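Local coordinates for protein tripeptidase (Staphylococcus aureus subsp. aureus, PDB 3RZA) that probably hydrolyses tripeptides as a metal-dependent peptidase of the M20/M25/M40 family, with zinc and calcium ions bound in the crystal, at residues 79-84 with 149-154; 92-97 with 177-182; 203-208 with 265-270; 233-238 with 283-288. All blocks are in the same frame, centred on the assembly; numbering follows the deposited sequence. Where two conformers were deposited one is given.

Interaction 1 (79-84 with 149-154); sequences CTMNST and IPHGQI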
loop_
_atom_site.group_PDB
_atom_site.type_symbol
_atom_site.label_atom_id
_atom_site.label_comp_id
_atom_site.label_asym_id
_atom_site.label_seq_id
_atom_site.Cartn_x
_atom_site.Cartn_y
_atom_site.Cartn_z
ATOM N N CYS A 79 20.377 1.095 39.389
ATOM C CA CYS A 79 20.391 1.731 40.721
ATOM C C CYS A 79 20.449 0.648 41.770
ATOM O O CYS A 79 19.557 -0.186 41.826
ATOM C CB CYS A 79 19.152 2.601 40.930
ATOM S SG CYS A 79 18.631 3.500 39.469
ATOM N N THR A 80 21.495 0.663 42.592
ATOM C CA THR A 80 21.787 -0.432 43.506
ATOM C C THR A 80 21.611 0.030 44.948
ATOM O O THR A 80 22.070 1.126 45.336
ATOM C CB THR A 80 23.217 -0.972 43.305
ATOM O OG1 THR A 80 23.353 -1.463 41.961
ATOM C CG2 THR A 80 23.523 -2.102 44.294
HETATM N N MSE A 81 20.962 -0.834 45.725
HETATM C CA MSE A 81 20.669 -0.626 47.117
HETATM C C MSE A 81 21.421 -1.731 47.832
HETATM O O MSE A 81 21.114 -2.883 47.598
HETATM C CB MSE A 81 19.145 -0.762 47.312
HETATM C CG MSE A 81 18.715 -1.043 48.682
HETATM SE SE MSE A 81 16.819 -0.746 48.963
HETATM C CE MSE A 81 17.026 0.962 49.897
ATOM N N ASN A 82 22.407 -1.398 48.674
ATOM C CA ASN A 82 23.191 -2.429 49.390
ATOM C C ASN A 82 22.365 -3.206 50.408
ATOM O O ASN A 82 21.400 -2.689 50.940
ATOM C CB ASN A 82 24.410 -1.815 50.110
ATOM C CG ASN A 82 25.522 -1.370 49.141
ATOM O OD1 ASN A 82 25.524 -1.713 47.958
ATOM N ND2 ASN A 82 26.486 -0.621 49.668
ATOM N N SER A 83 22.762 -4.454 50.653
ATOM C CA SER A 83 22.188 -5.275 51.726
ATOM C C SER A 83 22.341 -4.604 53.090
ATOM O O SER A 83 23.415 -4.099 53.407
ATOM C CB SER A 83 22.878 -6.655 51.775
ATOM O OG SER A 83 22.310 -7.479 52.775
ATOM N N THR A 84 21.237 -4.540 53.843
ATOM C CA THR A 84 21.272 -4.266 55.284
ATOM C C THR A 84 21.120 -5.551 56.152
ATOM O O THR A 84 20.925 -5.447 57.363
ATOM C CB THR A 84 20.214 -3.216 55.667
ATOM O OG1 THR A 84 18.908 -3.732 55.414
ATOM C CG2 THR A 84 20.425 -1.928 54.867
ATOM N N ILE A 149 13.096 -1.115 56.958
ATOM C CA ILE A 149 12.768 -2.531 56.744
ATOM C C ILE A 149 14.064 -3.201 56.280
ATOM O O ILE A 149 14.673 -2.713 55.336
ATOM C CB ILE A 149 11.680 -2.706 55.670
ATOM C CG1 ILE A 149 10.361 -2.108 56.152
ATOM C CG2 ILE A 149 11.457 -4.184 55.342
ATOM C CD1 ILE A 149 9.366 -1.975 55.068
ATOM N N PRO A 150 14.519 -4.278 56.961
ATOM C CA PRO A 150 15.753 -4.928 56.457
ATOM C C PRO A 150 15.557 -5.597 55.082
ATOM O O PRO A 150 14.479 -6.054 54.773
ATOM C CB PRO A 150 16.069 -5.982 57.537
ATOM C CG PRO A 150 15.242 -5.592 58.728
ATOM C CD PRO A 150 14.013 -4.956 58.168
ATOM N N HIS A 151 16.598 -5.607 54.267
ATOM C CA HIS A 151 16.534 -6.198 52.934
ATOM C C HIS A 151 17.922 -6.645 52.491
ATOM O O HIS A 151 18.938 -6.140 52.984
ATOM C CB HIS A 151 15.981 -5.176 51.937
ATOM C CG HIS A 151 16.703 -3.868 51.978
ATOM N ND1 HIS A 151 17.913 -3.656 51.348
ATOM C CD2 HIS A 151 16.424 -2.726 52.642
ATOM C CE1 HIS A 151 18.329 -2.433 51.608
ATOM N NE2 HIS A 151 17.433 -1.839 52.369
ATOM N N GLY A 152 17.955 -7.566 51.531
ATOM C CA GLY A 152 19.169 -7.868 50.782
ATOM C C GLY A 152 19.481 -6.798 49.746
ATOM O O GLY A 152 18.879 -5.705 49.736
ATOM N N GLN A 153 20.452 -7.104 48.892
ATOM C CA GLN A 153 20.809 -6.235 47.792
ATOM C C GLN A 153 19.662 -6.259 46.818
ATOM O O GLN A 153 19.126 -7.328 46.551
ATOM C CB GLN A 153 22.081 -6.710 47.093
ATOM C CG GLN A 153 22.640 -5.750 46.065
ATOM C CD GLN A 153 23.978 -6.216 45.539
ATOM O OE1 GLN A 153 24.971 -6.152 46.248
ATOM N NE2 GLN A 153 24.001 -6.734 44.306
ATOM N N ILE A 154 19.293 -5.077 46.310
ATOM C CA ILE A 154 18.248 -4.919 45.300
ATOM C C ILE A 154 18.777 -3.957 44.239
ATOM O O ILE A 154 19.263 -2.867 44.583
ATOM C CB ILE A 154 16.932 -4.322 45.883
ATOM C CG1 ILE A 154 16.569 -4.953 47.229
ATOM C CG2 ILE A 154 15.802 -4.527 44.907
ATOM C CD1 ILE A 154 15.372 -4.311 47.896
#

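Interaction 2 (92-97 with 177-182); sequences KLYLTS and LDADFG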
loop_
_atom_site.group_PDB
_atom_site.type_symbol
_atom_site.label_atom_id
_atom_site.label_comp_id
_atom_site.label_asym_id
_atom_site.label_seq_id
_atom_site.Cartn_x
_atom_site.Cartn_y
_atom_site.Cartn_z
ATOM N N LYS A 92 20.307 -11.979 45.928
ATOM C CA LYS A 92 20.419 -10.649 45.350
ATOM C C LYS A 92 19.349 -10.549 44.288
ATOM O O LYS A 92 19.284 -11.402 43.395
ATOM C CB LYS A 92 21.796 -10.442 44.737
ATOM C CG LYS A 92 22.968 -10.548 45.747
ATOM C CD LYS A 92 24.287 -10.488 45.008
ATOM C CE LYS A 92 25.467 -10.313 45.940
ATOM N NZ LYS A 92 26.741 -10.233 45.164
ATOM N N LEU A 93 18.524 -9.509 44.395
ATOM C CA LEU A 93 17.328 -9.313 43.582
ATOM C C LEU A 93 17.558 -8.193 42.617
ATOM O O LEU A 93 18.314 -7.255 42.922
ATOM C CB LEU A 93 16.158 -8.924 44.496
ATOM C CG LEU A 93 14.779 -8.695 43.876
ATOM C CD1 LEU A 93 14.314 -9.916 43.060
ATOM C CD2 LEU A 93 13.823 -8.387 44.991
ATOM N N TYR A 94 16.904 -8.255 41.456
ATOM C CA TYR A 94 16.723 -7.074 40.625
ATOM C C TYR A 94 15.264 -6.898 40.257
ATOM O O TYR A 94 14.507 -7.851 40.238
ATOM C CB TYR A 94 17.627 -7.076 39.363
ATOM C CG TYR A 94 16.980 -7.672 38.138
ATOM C CD1 TYR A 94 16.944 -9.050 37.961
ATOM C CD2 TYR A 94 16.375 -6.859 37.165
ATOM C CE1 TYR A 94 16.323 -9.615 36.873
ATOM C CE2 TYR A 94 15.741 -7.425 36.068
ATOM C CZ TYR A 94 15.726 -8.814 35.923
ATOM O OH TYR A 94 15.111 -9.381 34.821
ATOM N N LEU A 95 14.892 -5.648 39.987
ATOM C CA LEU A 95 13.566 -5.286 39.506
ATOM C C LEU A 95 13.780 -4.373 38.320
ATOM O O LEU A 95 14.688 -3.548 38.365
ATOM C CB LEU A 95 12.797 -4.553 40.596
ATOM C CG LEU A 95 12.564 -5.294 41.910
ATOM C CD1 LEU A 95 12.085 -4.293 42.980
ATOM C CD2 LEU A 95 11.556 -6.439 41.707
ATOM N N THR A 96 12.957 -4.505 37.278
ATOM C CA THR A 96 13.059 -3.660 36.081
ATOM C C THR A 96 11.711 -3.139 35.583
ATOM O O THR A 96 10.710 -3.848 35.629
ATOM C CB THR A 96 13.833 -4.349 34.907
ATOM O OG1 THR A 96 14.035 -3.412 33.845
ATOM C CG2 THR A 96 13.094 -5.537 34.358
ATOM N N SER A 97 11.697 -1.848 35.236
ATOM C CA SER A 97 10.635 -1.230 34.478
ATOM C C SER A 97 11.266 -0.380 33.405
ATOM O O SER A 97 12.459 -0.166 33.429
ATOM C CB SER A 97 9.750 -0.383 35.397
ATOM O OG SER A 97 8.743 -1.193 35.985
ATOM N N LEU A 177 25.064 -5.424 36.158
ATOM C CA LEU A 177 24.079 -6.250 36.855
ATOM C C LEU A 177 24.738 -7.182 37.853
ATOM O O LEU A 177 25.806 -7.714 37.598
ATOM C CB LEU A 177 23.247 -7.081 35.863
ATOM C CG LEU A 177 22.474 -6.355 34.755
ATOM C CD1 LEU A 177 21.451 -7.299 34.137
ATOM C CD2 LEU A 177 21.782 -5.087 35.253
ATOM N N ASP A 178 24.066 -7.390 38.984
ATOM C CA ASP A 178 24.538 -8.283 40.042
ATOM C C ASP A 178 23.295 -8.752 40.796
ATOM O O ASP A 178 22.856 -8.097 41.771
ATOM C CB ASP A 178 25.539 -7.557 40.966
ATOM C CG ASP A 178 26.086 -8.445 42.063
ATOM O OD1 ASP A 178 26.172 -9.666 41.870
ATOM O OD2 ASP A 178 26.468 -7.914 43.125
ATOM N N ALA A 179 22.691 -9.834 40.293
ATOM C CA ALA A 179 21.467 -10.402 40.866
ATOM C C ALA A 179 21.423 -11.903 40.619
ATOM O O ALA A 179 21.900 -12.369 39.592
ATOM C CB ALA A 179 20.239 -9.735 40.250
ATOM N N ASP A 180 20.851 -12.637 41.572
ATOM C CA ASP A 180 20.549 -14.078 41.427
ATOM C C ASP A 180 19.267 -14.341 40.616
ATOM O O ASP A 180 19.162 -15.355 39.946
ATOM C CB ASP A 180 20.403 -14.725 42.801
ATOM C CG ASP A 180 21.705 -14.691 43.609
ATOM O OD1 ASP A 180 22.722 -15.218 43.118
ATOM O OD2 ASP A 180 21.708 -14.132 44.725
ATOM N N PHE A 181 18.281 -13.456 40.740
ATOM C CA PHE A 181 17.035 -13.530 39.957
ATOM C C PHE A 181 16.290 -12.209 40.051
ATOM O O PHE A 181 16.676 -11.316 40.827
ATOM C CB PHE A 181 16.133 -14.692 40.440
ATOM C CG PHE A 181 15.884 -14.707 41.938
ATOM C CD1 PHE A 181 14.894 -13.883 42.519
ATOM C CD2 PHE A 181 16.616 -15.553 42.770
ATOM C CE1 PHE A 181 14.668 -13.895 43.898
ATOM C CE2 PHE A 181 16.378 -15.580 44.151
ATOM C CZ PHE A 181 15.413 -14.733 44.717
ATOM N N GLY A 182 15.225 -12.067 39.268
ATOM C CA GLY A 182 14.389 -10.900 39.398
ATOM C C GLY A 182 13.154 -10.807 38.569
ATOM O O GLY A 182 12.664 -11.797 38.065
HETATM O O HOH W 1 20.933 -7.206 43.469
#

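Interaction 3 (203-208 with 265-270); sequences LISAKI and ILEAEA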
loop_
_atom_site.group_PDB
_atom_site.type_symbol
_atom_site.label_atom_id
_atom_site.label_comp_id
_atom_site.label_asym_id
_atom_site.label_seq_id
_atom_site.Cartn_x
_atom_site.Cartn_y
_atom_site.Cartn_z
ATOM N N LEU A 203 10.570 -11.474 12.834
ATOM C CA LEU A 203 10.005 -10.709 11.707
ATOM C C LEU A 203 10.422 -11.429 10.434
ATOM O O LEU A 203 11.550 -11.921 10.366
ATOM C CB LEU A 203 10.531 -9.262 11.676
ATOM C CG LEU A 203 10.318 -8.357 12.910
ATOM C CD1 LEU A 203 10.983 -6.984 12.717
ATOM C CD2 LEU A 203 8.845 -8.188 13.229
ATOM N N ILE A 204 9.486 -11.584 9.494
ATOM C CA ILE A 204 9.798 -12.099 8.154
ATOM C C ILE A 204 9.217 -11.111 7.151
ATOM O O ILE A 204 8.044 -10.739 7.233
ATOM C CB ILE A 204 9.290 -13.562 7.917
ATOM C CG1 ILE A 204 9.503 -13.995 6.454
ATOM C CG2 ILE A 204 7.846 -13.710 8.304
ATOM C CD1 ILE A 204 9.509 -15.513 6.241
ATOM N N SER A 205 10.066 -10.632 6.252
ATOM C CA SER A 205 9.622 -9.776 5.167
ATOM C C SER A 205 9.972 -10.407 3.817
ATOM O O SER A 205 10.991 -11.067 3.687
ATOM C CB SER A 205 10.248 -8.408 5.303
ATOM O OG SER A 205 9.861 -7.809 6.523
ATOM N N ALA A 206 9.097 -10.200 2.831
ATOM C CA ALA A 206 9.262 -10.759 1.506
ATOM C C ALA A 206 9.009 -9.668 0.432
ATOM O O ALA A 206 7.981 -8.972 0.479
ATOM C CB ALA A 206 8.325 -11.941 1.316
ATOM N N LYS A 207 9.986 -9.459 -0.451
ATOM C CA LYS A 207 9.796 -8.685 -1.686
ATOM C C LYS A 207 9.584 -9.670 -2.820
ATOM O O LYS A 207 10.504 -10.453 -3.148
ATOM C CB LYS A 207 11.001 -7.810 -1.956
ATOM C CG LYS A 207 10.966 -7.048 -3.298
ATOM C CD LYS A 207 12.026 -6.016 -3.304
ATOM C CE LYS A 207 12.384 -5.562 -4.689
ATOM N NZ LYS A 207 13.582 -4.680 -4.615
ATOM N N ILE A 208 8.378 -9.644 -3.409
ATOM C CA ILE A 208 8.004 -10.542 -4.492
ATOM C C ILE A 208 8.086 -9.731 -5.788
ATOM O O ILE A 208 7.418 -8.703 -5.914
ATOM C CB ILE A 208 6.560 -11.115 -4.320
ATOM C CG1 ILE A 208 6.369 -11.817 -2.950
ATOM C CG2 ILE A 208 6.235 -12.075 -5.454
ATOM C CD1 ILE A 208 7.309 -12.975 -2.700
ATOM N N ILE A 265 5.496 -5.921 -1.590
ATOM C CA ILE A 265 6.230 -6.014 -0.323
ATOM C C ILE A 265 5.275 -6.557 0.707
ATOM O O ILE A 265 4.166 -6.014 0.851
ATOM C CB ILE A 265 6.744 -4.632 0.165
ATOM C CG1 ILE A 265 7.622 -3.955 -0.896
ATOM C CG2 ILE A 265 7.477 -4.777 1.514
ATOM C CD1 ILE A 265 8.890 -4.712 -1.274
ATOM N N LEU A 266 5.669 -7.672 1.342
ATOM C CA LEU A 266 4.943 -8.283 2.462
ATOM C C LEU A 266 5.754 -8.069 3.715
ATOM O O LEU A 266 6.964 -8.235 3.678
ATOM C CB LEU A 266 4.799 -9.804 2.276
ATOM C CG LEU A 266 3.993 -10.383 1.123
ATOM C CD1 LEU A 266 2.620 -9.800 1.131
ATOM C CD2 LEU A 266 4.677 -10.153 -0.197
ATOM N N GLU A 267 5.086 -7.758 4.828
ATOM C CA GLU A 267 5.734 -7.758 6.170
ATOM C C GLU A 267 4.935 -8.609 7.135
ATOM O O GLU A 267 3.726 -8.362 7.339
ATOM C CB GLU A 267 5.887 -6.347 6.721
ATOM C CG GLU A 267 6.714 -5.437 5.801
ATOM C CD GLU A 267 6.952 -4.045 6.387
ATOM O OE1 GLU A 267 7.319 -3.934 7.580
ATOM O OE2 GLU A 267 6.743 -3.068 5.650
ATOM N N ALA A 268 5.610 -9.599 7.713
ATOM C CA ALA A 268 4.979 -10.645 8.501
ATOM C C ALA A 268 5.731 -10.862 9.809
ATOM O O ALA A 268 6.819 -10.304 10.024
ATOM C CB ALA A 268 4.919 -11.952 7.693
ATOM N N GLU A 269 5.125 -11.641 10.702
ATOM C CA GLU A 269 5.822 -12.156 11.897
ATOM C C GLU A 269 5.442 -13.577 12.207
ATOM O O GLU A 269 4.460 -14.096 11.659
ATOM C CB GLU A 269 5.529 -11.297 13.126
ATOM C CG GLU A 269 4.046 -11.180 13.459
ATOM C CD GLU A 269 3.792 -11.098 14.928
ATOM O OE1 GLU A 269 4.139 -10.054 15.529
ATOM O OE2 GLU A 269 3.243 -12.078 15.493
ATOM N N ALA A 270 6.215 -14.189 13.105
ATOM C CA ALA A 270 5.889 -15.485 13.660
ATOM C C ALA A 270 6.314 -15.527 15.117
ATOM O O ALA A 270 7.269 -14.830 15.504
ATOM C CB ALA A 270 6.580 -16.576 12.864
HETATM O O HOH W 2 8.381 -8.133 8.960
#

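Interaction 4 (233-238 with 283-288); sequences SRMKLG and KHMTDV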
loop_
_atom_site.group_PDB
_atom_site.type_symbol
_atom_site.label_atom_id
_atom_site.label_comp_id
_atom_site.label_asym_id
_atom_site.label_seq_id
_atom_site.Cartn_x
_atom_site.Cartn_y
_atom_site.Cartn_z
ATOM N N SER A 233 -1.973 -18.178 0.539
ATOM C CA SER A 233 -2.997 -19.256 0.574
ATOM C C SER A 233 -2.398 -20.648 0.821
ATOM O O SER A 233 -3.058 -21.518 1.382
ATOM C CB SER A 233 -3.830 -19.273 -0.719
ATOM O OG SER A 233 -4.608 -20.467 -0.831
ATOM N N ARG A 234 -1.144 -20.856 0.396
ATOM C CA ARG A 234 -0.437 -22.131 0.630
ATOM C C ARG A 234 0.127 -22.296 2.055
ATOM O O ARG A 234 0.504 -23.383 2.419
ATOM C CB ARG A 234 0.719 -22.291 -0.362
ATOM C CG ARG A 234 0.307 -22.300 -1.805
ATOM C CD ARG A 234 1.521 -22.386 -2.694
ATOM N NE ARG A 234 1.165 -22.316 -4.114
ATOM C CZ ARG A 234 1.934 -22.722 -5.137
ATOM N NH1 ARG A 234 3.167 -23.194 -4.942
ATOM N NH2 ARG A 234 1.471 -22.626 -6.383
HETATM N N MSE A 235 0.156 -21.214 2.843
HETATM C CA MSE A 235 1.001 -21.066 4.024
HETATM C C MSE A 235 0.185 -21.419 5.235
HETATM O O MSE A 235 -1.004 -21.156 5.250
HETATM C CB MSE A 235 1.440 -19.581 4.113
HETATM C CG MSE A 235 2.674 -19.334 4.855
HETATM SE SE MSE A 235 3.338 -17.568 4.503
HETATM C CE MSE A 235 4.246 -17.917 2.774
ATOM N N LYS A 236 0.812 -22.018 6.243
ATOM C CA LYS A 236 0.226 -22.160 7.583
ATOM C C LYS A 236 0.352 -20.802 8.273
ATOM O O LYS A 236 1.451 -20.219 8.334
ATOM C CB LYS A 236 0.952 -23.226 8.402
ATOM C CG LYS A 236 0.927 -24.657 7.798
ATOM C CD LYS A 236 1.379 -25.743 8.840
ATOM C CE LYS A 236 2.444 -26.798 8.318
ATOM N NZ LYS A 236 3.846 -26.595 8.936
ATOM N N LEU A 237 -0.772 -20.268 8.721
ATOM C CA LEU A 237 -0.847 -18.916 9.278
ATOM C C LEU A 237 -1.904 -18.908 10.362
ATOM O O LEU A 237 -2.678 -19.852 10.475
ATOM C CB LEU A 237 -1.241 -17.918 8.182
ATOM C CG LEU A 237 -0.211 -17.551 7.131
ATOM C CD1 LEU A 237 -0.848 -16.715 6.024
ATOM C CD2 LEU A 237 0.947 -16.805 7.735
ATOM N N GLY A 238 -1.945 -17.829 11.144
ATOM C CA GLY A 238 -2.887 -17.697 12.251
ATOM C C GLY A 238 -2.395 -18.557 13.397
ATOM O O GLY A 238 -1.210 -18.528 13.717
ATOM N N LYS A 283 11.083 -21.156 8.329
ATOM C CA LYS A 283 11.583 -21.886 7.160
ATOM C C LYS A 283 10.432 -22.208 6.211
ATOM O O LYS A 283 10.561 -22.028 4.990
ATOM C CB LYS A 283 12.305 -23.183 7.564
ATOM C CG LYS A 283 13.072 -23.876 6.400
ATOM C CD LYS A 283 13.384 -25.353 6.724
ATOM C CE LYS A 283 14.246 -26.062 5.649
ATOM N NZ LYS A 283 14.239 -25.428 4.321
ATOM N N HIS A 284 9.329 -22.710 6.771
ATOM C CA HIS A 284 8.110 -22.996 5.990
ATOM C C HIS A 284 7.613 -21.791 5.167
ATOM O O HIS A 284 7.342 -21.941 3.970
ATOM C CB HIS A 284 6.997 -23.521 6.911
ATOM C CG HIS A 284 5.652 -23.553 6.275
ATOM N ND1 HIS A 284 5.341 -24.419 5.256
ATOM C CD2 HIS A 284 4.526 -22.839 6.522
ATOM C CE1 HIS A 284 4.082 -24.239 4.893
ATOM N NE2 HIS A 284 3.564 -23.288 5.644
HETATM N N MSE A 285 7.545 -20.616 5.809
HETATM C CA MSE A 285 7.080 -19.367 5.161
HETATM C C MSE A 285 8.070 -18.924 4.061
HETATM O O MSE A 285 7.678 -18.655 2.935
HETATM C CB MSE A 285 6.923 -18.249 6.193
HETATM C CG MSE A 285 5.819 -18.483 7.216
HETATM SE SE MSE A 285 5.940 -17.302 8.770
HETATM C CE MSE A 285 5.051 -15.807 7.974
ATOM N N THR A 286 9.350 -18.895 4.403
ATOM C CA THR A 286 10.442 -18.662 3.438
ATOM C C THR A 286 10.359 -19.591 2.222
ATOM O O THR A 286 10.277 -19.117 1.069
ATOM C CB THR A 286 11.804 -18.856 4.133
ATOM O OG1 THR A 286 11.874 -17.975 5.255
ATOM C CG2 THR A 286 12.995 -18.622 3.159
ATOM N N ASP A 287 10.314 -20.890 2.473
ATOM C CA ASP A 287 10.234 -21.882 1.376
ATOM C C ASP A 287 9.003 -21.724 0.492
ATOM O O ASP A 287 9.121 -21.827 -0.733
ATOM C CB ASP A 287 10.294 -23.327 1.903
ATOM C CG ASP A 287 11.676 -23.711 2.463
ATOM O OD1 ASP A 287 12.679 -23.029 2.173
ATOM O OD2 ASP A 287 11.757 -24.712 3.197
ATOM N N VAL A 288 7.848 -21.429 1.099
ATOM C CA VAL A 288 6.612 -21.249 0.331
ATOM C C VAL A 288 6.658 -19.990 -0.559
ATOM O O VAL A 288 6.290 -20.058 -1.733
ATOM C CB VAL A 288 5.344 -21.285 1.237
ATOM C CG1 VAL A 288 4.138 -20.827 0.479
ATOM C CG2 VAL A 288 5.120 -22.729 1.749
#

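Interaction 1 (79-84 with 149-154)
Met-81 and Ile-154 form an antiparallel hydrogen-bonded pair, with Met-81 N giving to Ile-154 O at 2.9 Å and Ile-154 N giving back to Met-81 O at 3.1 Å. The bridge lies where strand 77-81 ends and strand 154-159 begins, in the mixed sheet of the metallopeptidase fold, and the loops beyond it stay together. CA of Gln-153 sends a CA-H...O contact to Met-81 O. Further along, Thr-84 N donates to His-151 O (2.9 Å) while His-151 N donates to Thr-84 OG1 at 3.2 Å, so the backbone of His-151 is gripped from both its amide and its carbonyl. The imidazole is flanked on both faces by the segment 79-84: selenium of Met-81 lies over one face, offset toward the rim, and Thr-84 OG1 lies over the centre of the opposite face. This is a Met-aromatic contact made by a selenomethionine, its SE 3.8 Å from the ring centroid. With CG anti to the backbone N (chi1 160°), the Met-81 chain reaches past CE1 before bending at SE, and the two side chains cross at about a right angle. SE also packs on CD1 of Ile-154. Asn-82 O approaches the ring edge. Ile-388 of helix 374-393 and Ile-144 of helix 128-147 also touch His-151, placing the ring between the strand end and these helices. Its rotation is fixed within its own loop, where ND1 donates to Gly-152 O at 2.8 Å, the acceptor lying almost exactly in the imidazole plane.

Interaction 2 (92-97 with 177-182)
Lys-92 engages two aspartates of the segment 177-182, using its backbone for one and its ammonium group for the other. The side chain is extended beyond CG and crosses Asp-178 at a slant, so that CD and CE run beside the carboxylate before NZ forms a salt bridge with OD2 at 3.1 Å. That oxygen is approached from its syn side and has a second partner in NE2 of Gln-153; the bond from NZ to OD1 is weak. Asp-180 turns its carboxylate to the main chain of Lys-92. Its OD2 receives Lys-92 N at 2.8 Å in an almost straight bond (175°), on the anti side, while Asp-180 N donates to Lys-92 O at 2.7 Å. Asp-180 thus meets both the N and the O of Lys-92, with its carboxylate and its own amide respectively.

Beyond it, Tyr-94 N donates to Phe-181 O (3.1 Å), and a water bridges Leu-93 O and Asp-178 O, donating to both. Leu-93 and Phe-181 share one side of the sheet, where CD1 of the leucine meets CD1 of the phenylalanine at 4.0 Å; helix 374-393 covers both side chains. On the other side the Tyr-94 ring lies close along Gly-182, whose CA is 3.4 Å from CE1, and CB of Ala-179 packs on CB of Tyr-94. The phenol ends in a hydrogen bond to Ser-355. Strands 93-98 and 181-184 run parallel here, neighbours in the helix-flanked mixed sheet of an M20-type metallopeptidase, and the former ends at the zinc ligand His-98.

Interaction 3 (203-208 with 265-270)
Ile-204 and Ala-268 exchange backbone hydrogen bonds, as do Ala-206 and Leu-266, in a regular antiparallel pairing of strands 194-209 and 263-272. The pairing belongs to the helix-covered sheet of the lobe that meets the second subunit, consistent with the dimerisation domain of M20 peptidases. Ala-268 N reaches Ile-204 O at 2.7 Å, whereas Ile-204 N meets Ala-268 O at 3.0 Å from above the carbonyl plane. That oblique approach coincides with a second donor: a water lies 2.9 Å from Ala-268 O, to which it donates, and is also hydrogen-bonded to Ser-205 OG. Ala-268 O therefore receives two bonds, and the serine hydroxyl is tied through water to the neighbouring strand. Ser-205 lies at a non-hydrogen-bonded position opposite Glu-267, and its backbone bonds instead to Thr-303 of strand 299-312; strand 194-209 is thus paired along both edges. The carboxylate of Glu-269 forms a salt bridge with Arg-271.

Ile-204, Ala-206, Leu-266 and Ala-268 face helices 224-234 and 275-295. In the conformers given, CG1 of Ile-208 meets CD2 of Leu-266 on this side, and CG2 of Ile-204 packs on CB of Ala-268. Across the sheet, CD1 of Ile-265 lies against the extended aliphatic chain of Lys-207, while Leu-203 and Glu-267 pack on Thr-257 of the second subunit. At the second hydrogen-bonded pair, Ala-206 N donates to Leu-266 O, and Leu-266 N returns an almost straight bond (178°) to Ala-206 O at 2.8 Å.

Interaction 4 (233-238 with 283-288)
The imidazole of His-284 points its NE2 edge at the backbone of Lys-236, in the segment 233-238. Lys-236 N lies in the ring plane and donates to NE2 at 3.1 Å, the bond being almost straight at 175°. Arg-234 O is near the same plane, at the CE1 side of the edge, while the lysine side chain bends at its last two torsions to bring NZ over one face. The CG methylene of Lys-236 is 3.7 Å from NE2, and the two side chains cross at about a right angle. A chi1 of 167° swings the ring away from the backbone N of His-284, out toward Lys-236.

Beside the histidine, an apolar group is built on two selenomethionines. SE of Met-235 packs on CG of Met-285 at 3.8 Å, and its CE passes on to CG1 of Val-288 at 3.7 Å; the same methyl of the valine also meets CB of Arg-234. Leu-237 adds its CD2 at CE of Met-285. The guanidinium of Arg-234 goes further along helix 275-295 to a salt bridge with Glu-295, and Gln-281 of that helix binds Lys-236 O.

Because NE2 accepts a hydrogen bond from the Lys-236 amide, it should carry no proton, so the imidazole is probably neutral with its proton on ND1; the nearby lysine ammonium would tend to favour that state.

How the interactions relate
The four contacts form two groups on opposite sides of the chain's centre. Interactions 1 and 2 have centres 11 Å apart and touch, sharing the sheet in which strand 154-159 lies between strands 77-81 and 93-98; their segments alternate along the chain. Interactions 3 and 4 come later, also alternate, and are likewise 11 Å apart: Met-285 of helix 275-295 packs on Ile-204 and Ala-268 of the sheet, joining strand pair to helix cover. The centres of interactions 2 and 3 are 36 Å apart. This split fits a metal-binding catalytic part and a separate lobe, where both later contacts reach the second subunit.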